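Local coordinates for glycosyl hydrolases family 31 family protein (Aspergillus niger, PDB 6DRU) that hydrolyses xyloglucan oligosaccharides, releasing alpha-xylose from their non-reducing terminal glucose, as a glycosylated family 31 alpha-xylosidase, at residues L268-H273 and S309-N314; R275-S280 and S587-R592; N383-D386 and N391-I394; T548-F553 and Y593-Y598. One frame throughout, in Å; residues are numbered along the deposited sequence.

Overall arrangement
All four contacts lie in the TIM-barrel domain. Interaction 1 joins helices 262-274 and 305-316, interaction 2 the loop after helix 262-274 to helix 582-594, interaction 3 helix 370-385 to the barrel strand that follows it, and interaction 4 the loop before strand 554-555 to the end of helix 582-594. Interactions 2 and 4, centres about 11 Å apart, share helix 582-594 near the closure where strands 252-254 and 554-555 pair. Interaction 1 adjoins them, its centre about 14 Å from that of interaction 2, which it touches at F272. Interaction 3 stands apart, its centre about 18 to 25 Å from theirs, nested within the long loop that interaction 2 closes.

Interaction 1. Residues L268-H273 and S309-N314; sequences LAQNFH and SARVKN. With NAG (2-acetamido-2-deoxy-beta-D-glucopyranose), chain O.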
loop_
_atom_site.group_PDB
_atom_site.type_symbol
_atom_site.label_atom_id
_atom_site.label_comp_id
_atom_site.label_asym_id
_atom_site.label_seq_id
_atom_site.Cartn_x
_atom_site.Cartn_y
_atom_site.Cartn_z
ATOM N N LEU A 268 3.233 16.651 -53.948
ATOM C CA LEU A 268 3.758 15.291 -53.873
ATOM C C LEU A 268 2.989 14.359 -54.803
ATOM O O LEU A 268 3.586 13.552 -55.526
ATOM C CB LEU A 268 3.702 14.796 -52.430
ATOM C CG LEU A 268 4.177 13.375 -52.139
ATOM C CD1 LEU A 268 5.656 13.226 -52.447
ATOM C CD2 LEU A 268 3.906 13.064 -50.684
ATOM N N ALA A 269 1.657 14.451 -54.791
ATOM C CA ALA A 269 0.852 13.650 -55.709
ATOM C C ALA A 269 1.107 14.049 -57.157
ATOM O O ALA A 269 1.098 13.196 -58.053
ATOM C CB ALA A 269 -0.631 13.789 -55.365
ATOM N N GLN A 270 1.330 15.341 -57.407
ATOM C CA GLN A 270 1.669 15.785 -58.755
ATOM C C GLN A 270 2.996 15.199 -59.218
ATOM O O GLN A 270 3.162 14.902 -60.407
ATOM C CB GLN A 270 1.709 17.312 -58.811
ATOM C CG GLN A 270 1.656 17.885 -60.217
ATOM C CD GLN A 270 0.284 17.751 -60.849
ATOM O OE1 GLN A 270 -0.679 18.377 -60.406
ATOM N NE2 GLN A 270 0.187 16.929 -61.888
ATOM N N ASN A 271 3.949 15.023 -58.301
ATOM C CA ASN A 271 5.245 14.467 -58.676
ATOM C C ASN A 271 5.127 12.996 -59.056
ATOM O O ASN A 271 5.693 12.559 -60.064
ATOM C CB ASN A 271 6.244 14.652 -57.536
ATOM C CG ASN A 271 7.222 15.774 -57.798
ATOM O OD1 ASN A 271 8.312 15.549 -58.327
ATOM N ND2 ASN A 271 6.840 16.991 -57.433
ATOM N N PHE A 272 4.406 12.210 -58.250
ATOM C CA PHE A 272 4.185 10.809 -58.596
ATOM C C PHE A 272 3.459 10.682 -59.928
ATOM O O PHE A 272 3.758 9.787 -60.726
ATOM C CB PHE A 272 3.397 10.108 -57.490
ATOM C CG PHE A 272 4.239 9.678 -56.324
ATOM C CD1 PHE A 272 4.950 8.491 -56.368
ATOM C CD2 PHE A 272 4.318 10.459 -55.185
ATOM C CE1 PHE A 272 5.725 8.090 -55.296
ATOM C CE2 PHE A 272 5.092 10.065 -54.111
ATOM C CZ PHE A 272 5.796 8.879 -54.167
ATOM N N HIS A 273 2.508 11.581 -60.188
ATOM C CA HIS A 273 1.739 11.519 -61.426
ATOM C C HIS A 273 2.598 11.894 -62.628
ATOM O O HIS A 273 2.599 11.192 -63.645
ATOM C CB HIS A 273 0.520 12.437 -61.328
ATOM C CG HIS A 273 -0.230 12.583 -62.615
ATOM N ND1 HIS A 273 -0.150 13.714 -63.398
ATOM C CD2 HIS A 273 -1.073 11.740 -63.257
ATOM C CE1 HIS A 273 -0.912 13.562 -64.466
ATOM N NE2 HIS A 273 -1.483 12.374 -64.404
ATOM N N SER A 309 -7.645 15.605 -50.531
ATOM C CA SER A 309 -7.767 14.163 -50.703
ATOM C C SER A 309 -8.297 13.816 -52.088
ATOM O O SER A 309 -7.869 12.825 -52.692
ATOM C CB SER A 309 -8.677 13.586 -49.620
ATOM O OG SER A 309 -10.025 13.964 -49.840
ATOM N N ALA A 310 -9.225 14.623 -52.610
ATOM C CA ALA A 310 -9.764 14.361 -53.940
ATOM C C ALA A 310 -8.715 14.612 -55.015
ATOM O O ALA A 310 -8.640 13.870 -56.001
ATOM C CB ALA A 310 -11.002 15.221 -54.186
ATOM N N ARG A 311 -7.893 15.649 -54.839
ATOM C CA ARG A 311 -6.831 15.917 -55.800
ATOM C C ARG A 311 -5.773 14.822 -55.767
ATOM O O ARG A 311 -5.236 14.439 -56.814
ATOM C CB ARG A 311 -6.201 17.281 -55.526
ATOM C CG ARG A 311 -5.355 17.813 -56.676
ATOM C CD ARG A 311 -6.220 18.318 -57.824
ATOM N NE ARG A 311 -5.425 18.636 -59.009
ATOM C CZ ARG A 311 -5.494 17.970 -60.158
ATOM N NH1 ARG A 311 -6.327 16.946 -60.286
ATOM N NH2 ARG A 311 -4.730 18.330 -61.181
ATOM N N VAL A 312 -5.449 14.316 -54.575
ATOM C CA VAL A 312 -4.481 13.227 -54.469
ATOM C C VAL A 312 -5.003 11.980 -55.171
ATOM O O VAL A 312 -4.255 11.281 -55.867
ATOM C CB VAL A 312 -4.143 12.952 -52.992
ATOM C CG1 VAL A 312 -3.399 11.633 -52.843
ATOM C CG2 VAL A 312 -3.315 14.088 -52.420
ATOM N N LYS A 313 -6.297 11.684 -55.012
ATOM C CA LYS A 313 -6.852 10.503 -55.666
ATOM C C LYS A 313 -6.997 10.717 -57.169
ATOM O O LYS A 313 -6.964 9.753 -57.940
ATOM C CB LYS A 313 -8.197 10.130 -55.038
ATOM C CG LYS A 313 -8.851 8.895 -55.652
ATOM C CD LYS A 313 -9.999 8.380 -54.803
ATOM C CE LYS A 313 -11.329 8.520 -55.526
ATOM N NZ LYS A 313 -12.438 7.862 -54.781
ATOM N N ASN A 314 -7.125 11.971 -57.609
ATOM C CA ASN A 314 -7.261 12.244 -59.034
ATOM C C ASN A 314 -5.939 12.098 -59.774
ATOM O O ASN A 314 -5.928 11.692 -60.941
ATOM C CB ASN A 314 -7.821 13.651 -59.248
ATOM C CG ASN A 314 -8.159 13.930 -60.700
ATOM O OD1 ASN A 314 -7.309 14.389 -61.463
ATOM N ND2 ASN A 314 -9.399 13.657 -61.088
HETATM C C1 NAG O . -9.445 13.803 -62.539
HETATM C C2 NAG O . -9.532 13.004 -63.833
HETATM C C3 NAG O . -8.875 13.753 -64.985
HETATM C C4 NAG O . -9.368 15.193 -65.053
HETATM C C5 NAG O . -9.289 15.862 -63.685
HETATM C C6 NAG O . -9.854 17.277 -63.736
HETATM C C7 NAG O . -9.563 10.680 -63.133
HETATM C C8 NAG O . -8.765 9.424 -62.948
HETATM N N2 NAG O . -8.904 11.709 -63.659
HETATM O O3 NAG O . -9.172 13.089 -66.218
HETATM O O4 NAG O . -8.572 15.927 -65.990
HETATM O O5 NAG O . -10.022 15.092 -62.735
HETATM O O6 NAG O . -9.520 17.968 -62.527
HETATM O O7 NAG O . -10.740 10.754 -62.821
#
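The methyl group of A269 sits against V312; the CA atoms of A269 and V312, 5.5 Å apart, are the nearest pair between the two segments. CB of A269 is 4.0 Å from V312 CG2 and equally near the valine CA, so it rests on the backbone as well as on a branch. V312 turns CG1 anti to its backbone N (chi1 167°), which leaves CG2 as the branch that meets the alanine. Such a small residue at this point lets the helices lie close together.

Toward the surface the longer side chains of Q270 and R311 lean to each other, both bent at chi2. Their ends only approach: Q270 OE1 is 4.1 Å from R311 NH2, with the amide and guanidinium planes turned 59° apart. Each has a polar partner in its own helix or just beyond the segment. Q270 NE2 bonds to D274, and R311 NH1 makes a weak hydrogen bond of 3.0 Å to N314 OD1, the asparagine amide lying at the guanidinium edge.

N314 is glycosylated; its ND2 is joined to C1 of the NAG at 1.5 Å, within an Asn-Leu-Thr sequon completed by L315 and T316. L315 continues the contact onto A269, Q270 and H273. Inward, V312 packs on M320 of strand 319-328 and F272 on strand 252-254, so the paired helices, the first two of the barrel, cover its outer wall.

Interaction 2. Residues R275-S280 and S587-R592; sequences RNIPVS and SYIHLR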
loop_
_atom_site.group_PDB
_atom_site.type_symbol
_atom_site.label_atom_id
_atom_site.label_comp_id
_atom_site.label_asym_id
_atom_site.label_seq_id
_atom_site.Cartn_x
_atom_site.Cartn_y
_atom_site.Cartn_z
ATOM N N ARG A 275 5.851 11.856 -62.960
ATOM C CA ARG A 275 6.918 10.883 -63.166
ATOM C C ARG A 275 6.396 9.481 -63.445
ATOM O O ARG A 275 7.203 8.582 -63.703
ATOM C CB ARG A 275 7.843 10.841 -61.947
ATOM C CG ARG A 275 8.569 12.140 -61.653
ATOM C CD ARG A 275 9.348 12.025 -60.356
ATOM N NE ARG A 275 10.020 13.268 -59.994
ATOM C CZ ARG A 275 11.329 13.466 -60.114
ATOM N NH1 ARG A 275 12.103 12.499 -60.584
ATOM N NH2 ARG A 275 11.864 14.627 -59.759
ATOM N N ASN A 276 5.078 9.278 -63.398
ATOM C CA ASN A 276 4.461 7.978 -63.663
ATOM C C ASN A 276 4.988 6.898 -62.715
ATOM O O ASN A 276 5.234 5.758 -63.115
ATOM C CB ASN A 276 4.656 7.564 -65.124
ATOM C CG ASN A 276 3.520 6.705 -65.645
ATOM O OD1 ASN A 276 2.361 6.901 -65.283
ATOM N ND2 ASN A 276 3.851 5.741 -66.498
ATOM N N ILE A 277 5.159 7.258 -61.447
ATOM C CA ILE A 277 5.603 6.330 -60.409
ATOM C C ILE A 277 4.394 5.968 -59.553
ATOM O O ILE A 277 3.741 6.876 -59.013
ATOM C CB ILE A 277 6.727 6.927 -59.551
ATOM C CG1 ILE A 277 7.911 7.331 -60.428
ATOM C CG2 ILE A 277 7.166 5.933 -58.487
ATOM C CD1 ILE A 277 9.083 7.889 -59.652
ATOM N N PRO A 278 4.063 4.687 -59.399
ATOM C CA PRO A 278 2.856 4.324 -58.648
ATOM C C PRO A 278 3.035 4.491 -57.147
ATOM O O PRO A 278 4.103 4.222 -56.590
ATOM C CB PRO A 278 2.641 2.854 -59.022
ATOM C CG PRO A 278 4.010 2.353 -59.335
ATOM C CD PRO A 278 4.750 3.508 -59.956
ATOM N N VAL A 279 1.966 4.940 -56.496
ATOM C CA VAL A 279 1.904 5.056 -55.042
ATOM C C VAL A 279 0.474 4.753 -54.612
ATOM O O VAL A 279 -0.487 5.164 -55.270
ATOM C CB VAL A 279 2.376 6.449 -54.560
ATOM C CG1 VAL A 279 1.523 7.556 -55.161
ATOM C CG2 VAL A 279 2.367 6.524 -53.040
ATOM N N SER A 280 0.333 4.004 -53.518
ATOM C CA SER A 280 -0.976 3.541 -53.073
ATOM C C SER A 280 -1.537 4.311 -51.886
ATOM O O SER A 280 -2.761 4.359 -51.724
ATOM C CB SER A 280 -0.916 2.051 -52.719
ATOM O OG SER A 280 -0.724 1.256 -53.875
ATOM N N SER A 587 12.295 0.402 -59.221
ATOM C CA SER A 587 12.177 -0.993 -59.634
ATOM C C SER A 587 11.532 -1.839 -58.544
ATOM O O SER A 587 10.675 -2.684 -58.829
ATOM C CB SER A 587 13.552 -1.553 -59.997
ATOM O OG SER A 587 14.340 -1.769 -58.838
ATOM N N TYR A 588 11.926 -1.623 -57.287
ATOM C CA TYR A 588 11.323 -2.372 -56.190
ATOM C C TYR A 588 9.880 -1.953 -55.947
ATOM O O TYR A 588 9.073 -2.765 -55.480
ATOM C CB TYR A 588 12.161 -2.208 -54.924
ATOM C CG TYR A 588 13.382 -3.100 -54.904
ATOM C CD1 TYR A 588 13.264 -4.460 -54.644
ATOM C CD2 TYR A 588 14.648 -2.588 -55.157
ATOM C CE1 TYR A 588 14.374 -5.284 -54.629
ATOM C CE2 TYR A 588 15.763 -3.404 -55.143
ATOM C CZ TYR A 588 15.620 -4.751 -54.879
ATOM O OH TYR A 588 16.725 -5.569 -54.862
ATOM N N ILE A 589 9.536 -0.699 -56.249
ATOM C CA ILE A 589 8.138 -0.280 -56.184
ATOM C C ILE A 589 7.308 -1.056 -57.198
ATOM O O ILE A 589 6.210 -1.536 -56.890
ATOM C CB ILE A 589 8.022 1.241 -56.399
ATOM C CG1 ILE A 589 8.631 1.994 -55.214
ATOM C CG2 ILE A 589 6.568 1.644 -56.600
ATOM C CD1 ILE A 589 8.567 3.500 -55.351
ATOM N N HIS A 590 7.819 -1.193 -58.424
ATOM C CA HIS A 590 7.113 -1.969 -59.438
ATOM C C HIS A 590 7.071 -3.451 -59.078
ATOM O O HIS A 590 6.050 -4.116 -59.289
ATOM C CB HIS A 590 7.768 -1.766 -60.802
ATOM C CG HIS A 590 7.367 -0.494 -61.481
ATOM N ND1 HIS A 590 8.246 0.547 -61.691
ATOM C CD2 HIS A 590 6.182 -0.098 -62.002
ATOM C CE1 HIS A 590 7.618 1.531 -62.311
ATOM N NE2 HIS A 590 6.365 1.166 -62.511
ATOM N N LEU A 591 8.171 -3.986 -58.542
ATOM C CA LEU A 591 8.186 -5.383 -58.118
ATOM C C LEU A 591 7.146 -5.639 -57.034
ATOM O O LEU A 591 6.521 -6.706 -56.999
ATOM C CB LEU A 591 9.580 -5.771 -57.626
ATOM C CG LEU A 591 9.726 -7.172 -57.028
ATOM C CD1 LEU A 591 9.361 -8.235 -58.055
ATOM C CD2 LEU A 591 11.136 -7.391 -56.496
ATOM N N ARG A 592 6.952 -4.669 -56.137
ATOM C CA ARG A 592 5.942 -4.804 -55.093
ATOM C C ARG A 592 4.556 -4.992 -55.696
ATOM O O ARG A 592 3.795 -5.871 -55.273
ATOM C CB ARG A 592 5.975 -3.578 -54.178
ATOM C CG ARG A 592 4.883 -3.546 -53.121
ATOM C CD ARG A 592 5.132 -4.580 -52.038
ATOM N NE ARG A 592 4.066 -4.590 -51.041
ATOM C CZ ARG A 592 4.083 -5.332 -49.938
ATOM N NH1 ARG A 592 5.112 -6.129 -49.686
ATOM N NH2 ARG A 592 3.068 -5.277 -49.086
#
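With chi1 at -68°, I589 holds CG2 anti to its backbone N and facing P278, while an extended chi2 carries CD1 toward I277. H590, with CG beside its backbone N (chi1 -80°), sends its ring out to the same proline. CG2 of I589 is 3.8 Å from the proline CG and also lies close to P278 O, and its CD1 is 4.2 Å from I277 CG2. The proline ring thus fits against two successive residues of the helix: NE2 of H590 approaches P278 CD at 3.8 Å, the two side chains crossing at about a right angle. The contact is one of van der Waals packing, buried at I589 and open toward solvent at H590.

The loop begins at N276, where a positive phi of 58° ends helix 262-274 in a Schellman motif; at S280 the hydroxyl is hydrogen-bonded to that of Y593, one turn along helix 582-594 from I589. I589 also packs on Y252 of the first barrel strand. A loop leading from a barrel helix into the next strand, here strand 281-284, covered by the helix that follows the last strand, belongs to the closure of a TIM barrel on the side away from its catalytic end.

Interaction 3. Residues N383-D386 and N391-I394; sequences NYYD and NFWI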
loop_
_atom_site.group_PDB
_atom_site.type_symbol
_atom_site.label_atom_id
_atom_site.label_comp_id
_atom_site.label_asym_id
_atom_site.label_seq_id
_atom_site.Cartn_x
_atom_site.Cartn_y
_atom_site.Cartn_z
ATOM N N ASN A 383 -13.725 15.276 -39.279
ATOM C CA ASN A 383 -12.628 16.057 -39.835
ATOM C C ASN A 383 -11.731 15.276 -40.785
ATOM O O ASN A 383 -10.913 15.891 -41.477
ATOM C CB ASN A 383 -11.779 16.639 -38.701
ATOM C CG ASN A 383 -12.595 17.474 -37.741
ATOM O OD1 ASN A 383 -12.602 17.229 -36.535
ATOM N ND2 ASN A 383 -13.300 18.465 -38.273
ATOM N N TYR A 384 -11.853 13.951 -40.839
ATOM C CA TYR A 384 -10.985 13.163 -41.705
ATOM C C TYR A 384 -11.787 12.225 -42.600
ATOM O O TYR A 384 -11.747 12.351 -43.828
ATOM C CB TYR A 384 -9.986 12.358 -40.872
ATOM C CG TYR A 384 -8.981 13.193 -40.108
ATOM C CD1 TYR A 384 -7.811 13.635 -40.713
ATOM C CD2 TYR A 384 -9.199 13.531 -38.778
ATOM C CE1 TYR A 384 -6.889 14.395 -40.017
ATOM C CE2 TYR A 384 -8.281 14.290 -38.074
ATOM C CZ TYR A 384 -7.128 14.718 -38.700
ATOM O OH TYR A 384 -6.210 15.473 -38.008
ATOM N N TYR A 385 -12.510 11.280 -41.989
ATOM C CA TYR A 385 -13.164 10.220 -42.753
ATOM C C TYR A 385 -14.154 10.786 -43.764
ATOM O O TYR A 385 -14.182 10.364 -44.925
ATOM C CB TYR A 385 -13.862 9.245 -41.804
ATOM C CG TYR A 385 -14.254 7.930 -42.442
ATOM C CD1 TYR A 385 -15.475 7.784 -43.088
ATOM C CD2 TYR A 385 -13.408 6.829 -42.387
ATOM C CE1 TYR A 385 -15.838 6.583 -43.669
ATOM C CE2 TYR A 385 -13.764 5.622 -42.964
ATOM C CZ TYR A 385 -14.980 5.505 -43.603
ATOM O OH TYR A 385 -15.338 4.306 -44.179
ATOM N N ASP A 386 -14.977 11.743 -43.340
ATOM C CA ASP A 386 -15.931 12.384 -44.238
ATOM C C ASP A 386 -15.284 13.415 -45.149
ATOM O O ASP A 386 -15.999 14.162 -45.827
ATOM C CB ASP A 386 -17.056 13.046 -43.436
ATOM C CG ASP A 386 -18.002 12.038 -42.816
ATOM O OD1 ASP A 386 -17.820 10.825 -43.056
ATOM O OD2 ASP A 386 -18.928 12.460 -42.093
ATOM N N ASN A 391 -8.011 6.499 -43.582
ATOM C CA ASN A 391 -7.080 5.624 -42.886
ATOM C C ASN A 391 -6.377 6.439 -41.812
ATOM O O ASN A 391 -6.100 7.626 -42.011
ATOM C CB ASN A 391 -6.069 5.012 -43.859
ATOM C CG ASN A 391 -6.740 4.265 -44.997
ATOM O OD1 ASN A 391 -7.073 3.086 -44.872
ATOM N ND2 ASN A 391 -6.950 4.954 -46.114
ATOM N N PHE A 392 -6.100 5.817 -40.669
ATOM C CA PHE A 392 -5.678 6.567 -39.494
ATOM C C PHE A 392 -4.402 5.991 -38.899
ATOM O O PHE A 392 -4.234 4.773 -38.808
ATOM C CB PHE A 392 -6.791 6.594 -38.451
ATOM C CG PHE A 392 -7.999 7.358 -38.899
ATOM C CD1 PHE A 392 -8.006 8.741 -38.863
ATOM C CD2 PHE A 392 -9.115 6.698 -39.387
ATOM C CE1 PHE A 392 -9.110 9.453 -39.283
ATOM C CE2 PHE A 392 -10.225 7.407 -39.812
ATOM C CZ PHE A 392 -10.221 8.787 -39.760
ATOM N N TRP A 393 -3.513 6.888 -38.488
ATOM C CA TRP A 393 -2.219 6.548 -37.907
ATOM C C TRP A 393 -2.295 6.844 -36.413
ATOM O O TRP A 393 -2.145 7.994 -35.989
ATOM C CB TRP A 393 -1.107 7.343 -38.589
ATOM C CG TRP A 393 0.276 6.964 -38.174
ATOM C CD1 TRP A 393 0.633 5.946 -37.343
ATOM C CD2 TRP A 393 1.495 7.599 -38.579
ATOM N NE1 TRP A 393 1.997 5.910 -37.202
ATOM C CE2 TRP A 393 2.550 6.913 -37.951
ATOM C CE3 TRP A 393 1.794 8.682 -39.411
ATOM C CZ2 TRP A 393 3.885 7.272 -38.128
ATOM C CZ3 TRP A 393 3.119 9.037 -39.587
ATOM C CH2 TRP A 393 4.148 8.335 -38.947
ATOM N N ILE A 394 -2.544 5.805 -35.618
ATOM C CA ILE A 394 -2.721 5.956 -34.172
ATOM C C ILE A 394 -1.360 5.736 -33.520
ATOM O O ILE A 394 -0.996 4.629 -33.122
ATOM C CB ILE A 394 -3.798 5.028 -33.627
ATOM C CG1 ILE A 394 -3.774 3.686 -34.366
ATOM C CG2 ILE A 394 -5.131 5.711 -33.753
ATOM C CD1 ILE A 394 -4.770 2.674 -33.837
#
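F392, whose ring packs between Y384 and Y385, is held in strand 391-394 by backbone hydrogen bonding to L468 of the adjoining barrel strand, while its neighbours N391 and W393 bond to A322 on the other flanking strand. N391 adds side-chain bonds to both sides, OD1 to V466 N and ND2 to M320 O. The phenylalanine therefore projects from a firmly bonded strand.

Its ring meets the helix end with its rim. CE1 lies 3.4 Å from Y384 CB, and CZ is 4.1 Å from Y385 N, both partners lying near the plane of the phenylalanine ring. Toward Y384 the pair is an offset edge-to-face stack, the edge of F392 directed at the tyrosine face, with centroids 6.0 Å apart and planes at 83°. On Y385 the meeting is at the tyrosine edge instead, F392 CE2 standing 4.1 Å from Y385 CD2.

The torsions part the tyrosines: CG of Y384 lies beside its backbone N (chi1 -66°), that of Y385 anti to its own (chi1 -165°). Y385 continues into an edge-to-face pair with H465, and F392 also meets W377. The helix closes with a wider pi-type turn at 383-385. This is the helix-to-strand return of a beta-alpha-beta crossover in the TIM barrel, and strand 391-394 carries W393 of the xylose pocket and leads straight to D395, probably one of the two catalytic aspartates.

Interaction 4. Residues T548-F553 and Y593-Y598; sequences TTFLPF and YQLGAY
L595 carries most of this buried contact, and one of its methyl groups does the touching. CD1 lies 3.9 Å from CE1 of F550 and 4.3 Å from CG2 of T549, fitting where the ring and the threonine methyl come together. The leucine and phenylalanine side chains run at about a right angle to each other, and the methyl approaches the ring obliquely.

Torsions explain the fit. In F550, CG lies beside the backbone N (chi1 -55°), which swings the ring out of the loop toward the leucine, although its CB starts off to one side. L595 also has CG beside its backbone N (chi1 -69°), but its CB already faces the loop. T549 presents its methyl to the leucine and keeps its hydroxyl for A546 O, one turn back in helix 535-548, so the polar atom is satisfied while the apolar branch packs.

L595 stands at a break in the helix: it is the first residue to leave helix 582-594 and also the N-cap position of helix 596-609. G596 N is still hydrogen-bonded to Y593 O, at 3.2 Å, across the break. R592, nearly one turn earlier in helix 582-594, bonds to the loop through its guanidinium, NH1 reaching the carbonyl oxygens of T549 and L551 and NH2 that of P552.

F550 also packs on F645 of strand 643-645, and its carbonyl accepts a bond from Y643. The loop before the last barrel strand, 554-555, thus joins the helix closing the TIM barrel to the C-terminal beta domain characteristic of family 31.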
loop_
_atom_site.group_PDB
_atom_site.type_symbol
_atom_site.label_atom_id
_atom_site.label_comp_id
_atom_site.label_asym_id
_atom_site.label_seq_id
_atom_site.Cartn_x
_atom_site.Cartn_y
_atom_site.Cartn_z
ATOM N N THR A 548 11.809 -3.958 -47.585
ATOM C CA THR A 548 10.397 -3.691 -47.334
ATOM C C THR A 548 9.504 -4.206 -48.455
ATOM O O THR A 548 8.298 -4.366 -48.244
ATOM C CB THR A 548 10.171 -2.193 -47.136
ATOM O OG1 THR A 548 10.417 -1.504 -48.368
ATOM C CG2 THR A 548 11.107 -1.656 -46.067
ATOM N N THR A 549 10.066 -4.464 -49.640
ATOM C CA THR A 549 9.289 -5.095 -50.702
ATOM C C THR A 549 8.797 -6.474 -50.283
ATOM O O THR A 549 7.698 -6.886 -50.671
ATOM C CB THR A 549 10.127 -5.204 -51.978
ATOM O OG1 THR A 549 10.819 -3.969 -52.206
ATOM C CG2 THR A 549 9.237 -5.513 -53.177
ATOM N N PHE A 550 9.588 -7.190 -49.488
ATOM C CA PHE A 550 9.236 -8.537 -49.061
ATOM C C PHE A 550 8.848 -8.545 -47.587
ATOM O O PHE A 550 9.354 -9.352 -46.800
ATOM C CB PHE A 550 10.395 -9.492 -49.344
ATOM C CG PHE A 550 10.835 -9.484 -50.780
ATOM C CD1 PHE A 550 10.241 -10.328 -51.703
ATOM C CD2 PHE A 550 11.831 -8.621 -51.210
ATOM C CE1 PHE A 550 10.636 -10.317 -53.025
ATOM C CE2 PHE A 550 12.231 -8.605 -52.531
ATOM C CZ PHE A 550 11.632 -9.455 -53.441
ATOM N N LEU A 551 7.949 -7.646 -47.215
ATOM C CA LEU A 551 7.363 -7.539 -45.889
ATOM C C LEU A 551 5.855 -7.453 -46.037
ATOM O O LEU A 551 5.349 -7.139 -47.121
ATOM C CB LEU A 551 7.887 -6.305 -45.139
ATOM C CG LEU A 551 9.301 -6.396 -44.575
ATOM C CD1 LEU A 551 9.709 -5.076 -43.947
ATOM C CD2 LEU A 551 9.384 -7.524 -43.560
ATOM N N PRO A 552 5.101 -7.757 -44.974
ATOM C CA PRO A 552 3.634 -7.715 -45.086
ATOM C C PRO A 552 3.101 -6.398 -45.616
ATOM O O PRO A 552 2.099 -6.391 -46.343
ATOM C CB PRO A 552 3.174 -7.980 -43.648
ATOM C CG PRO A 552 4.251 -8.840 -43.085
ATOM C CD PRO A 552 5.533 -8.309 -43.675
ATOM N N PHE A 553 3.748 -5.282 -45.290
ATOM C CA PHE A 553 3.387 -3.984 -45.838
ATOM C C PHE A 553 4.658 -3.221 -46.173
ATOM O O PHE A 553 5.573 -3.144 -45.350
ATOM C CB PHE A 553 2.520 -3.180 -44.860
ATOM C CG PHE A 553 1.148 -3.758 -44.655
ATOM C CD1 PHE A 553 0.105 -3.417 -45.502
ATOM C CD2 PHE A 553 0.902 -4.646 -43.620
ATOM C CE1 PHE A 553 -1.160 -3.952 -45.322
ATOM C CE2 PHE A 553 -0.358 -5.183 -43.435
ATOM C CZ PHE A 553 -1.390 -4.835 -44.286
ATOM N N TYR A 593 4.210 -4.173 -56.693
ATOM C CA TYR A 593 2.920 -4.332 -57.358
ATOM C C TYR A 593 2.864 -5.613 -58.178
ATOM O O TYR A 593 1.781 -6.175 -58.371
ATOM C CB TYR A 593 2.626 -3.121 -58.243
ATOM C CG TYR A 593 2.309 -1.867 -57.463
ATOM C CD1 TYR A 593 1.069 -1.699 -56.863
ATOM C CD2 TYR A 593 3.248 -0.855 -57.323
ATOM C CE1 TYR A 593 0.772 -0.559 -56.145
ATOM C CE2 TYR A 593 2.961 0.291 -56.606
ATOM C CZ TYR A 593 1.720 0.433 -56.019
ATOM O OH TYR A 593 1.422 1.571 -55.303
ATOM N N GLN A 594 4.012 -6.090 -58.666
ATOM C CA GLN A 594 4.033 -7.344 -59.410
ATOM C C GLN A 594 3.756 -8.537 -58.503
ATOM O O GLN A 594 3.250 -9.565 -58.968
ATOM C CB GLN A 594 5.376 -7.512 -60.120
ATOM C CG GLN A 594 5.394 -8.618 -61.165
ATOM C CD GLN A 594 6.737 -8.737 -61.860
ATOM O OE1 GLN A 594 7.651 -7.948 -61.612
ATOM N NE2 GLN A 594 6.863 -9.725 -62.737
ATOM N N LEU A 595 4.071 -8.416 -57.214
ATOM C CA LEU A 595 3.806 -9.461 -56.237
ATOM C C LEU A 595 2.403 -9.367 -55.645
ATOM O O LEU A 595 2.134 -9.995 -54.615
ATOM C CB LEU A 595 4.850 -9.411 -55.118
ATOM C CG LEU A 595 6.282 -9.802 -55.486
ATOM C CD1 LEU A 595 7.281 -9.150 -54.539
ATOM C CD2 LEU A 595 6.444 -11.316 -55.482
ATOM N N GLY A 596 1.509 -8.598 -56.274
ATOM C CA GLY A 596 0.197 -8.365 -55.691
ATOM C C GLY A 596 -0.630 -9.628 -55.539
ATOM O O GLY A 596 -1.295 -9.826 -54.520
ATOM N N ALA A 597 -0.607 -10.497 -56.554
ATOM C CA ALA A 597 -1.344 -11.753 -56.460
ATOM C C ALA A 597 -0.782 -12.635 -55.353
ATOM O O ALA A 597 -1.538 -13.268 -54.605
ATOM C CB ALA A 597 -1.311 -12.484 -57.802
ATOM N N TYR A 598 0.547 -12.693 -55.239
ATOM C CA TYR A 598 1.174 -13.465 -54.171
ATOM C C TYR A 598 0.847 -12.878 -52.803
ATOM O O TYR A 598 0.575 -13.617 -51.850
ATOM C CB TYR A 598 2.684 -13.508 -54.393
ATOM C CG TYR A 598 3.445 -14.419 -53.461
ATOM C CD1 TYR A 598 3.379 -15.799 -53.599
ATOM C CD2 TYR A 598 4.250 -13.897 -52.458
ATOM C CE1 TYR A 598 4.085 -16.634 -52.756
ATOM C CE2 TYR A 598 4.959 -14.723 -51.611
ATOM C CZ TYR A 598 4.873 -16.090 -51.763
ATOM O OH TYR A 598 5.580 -16.916 -50.921
#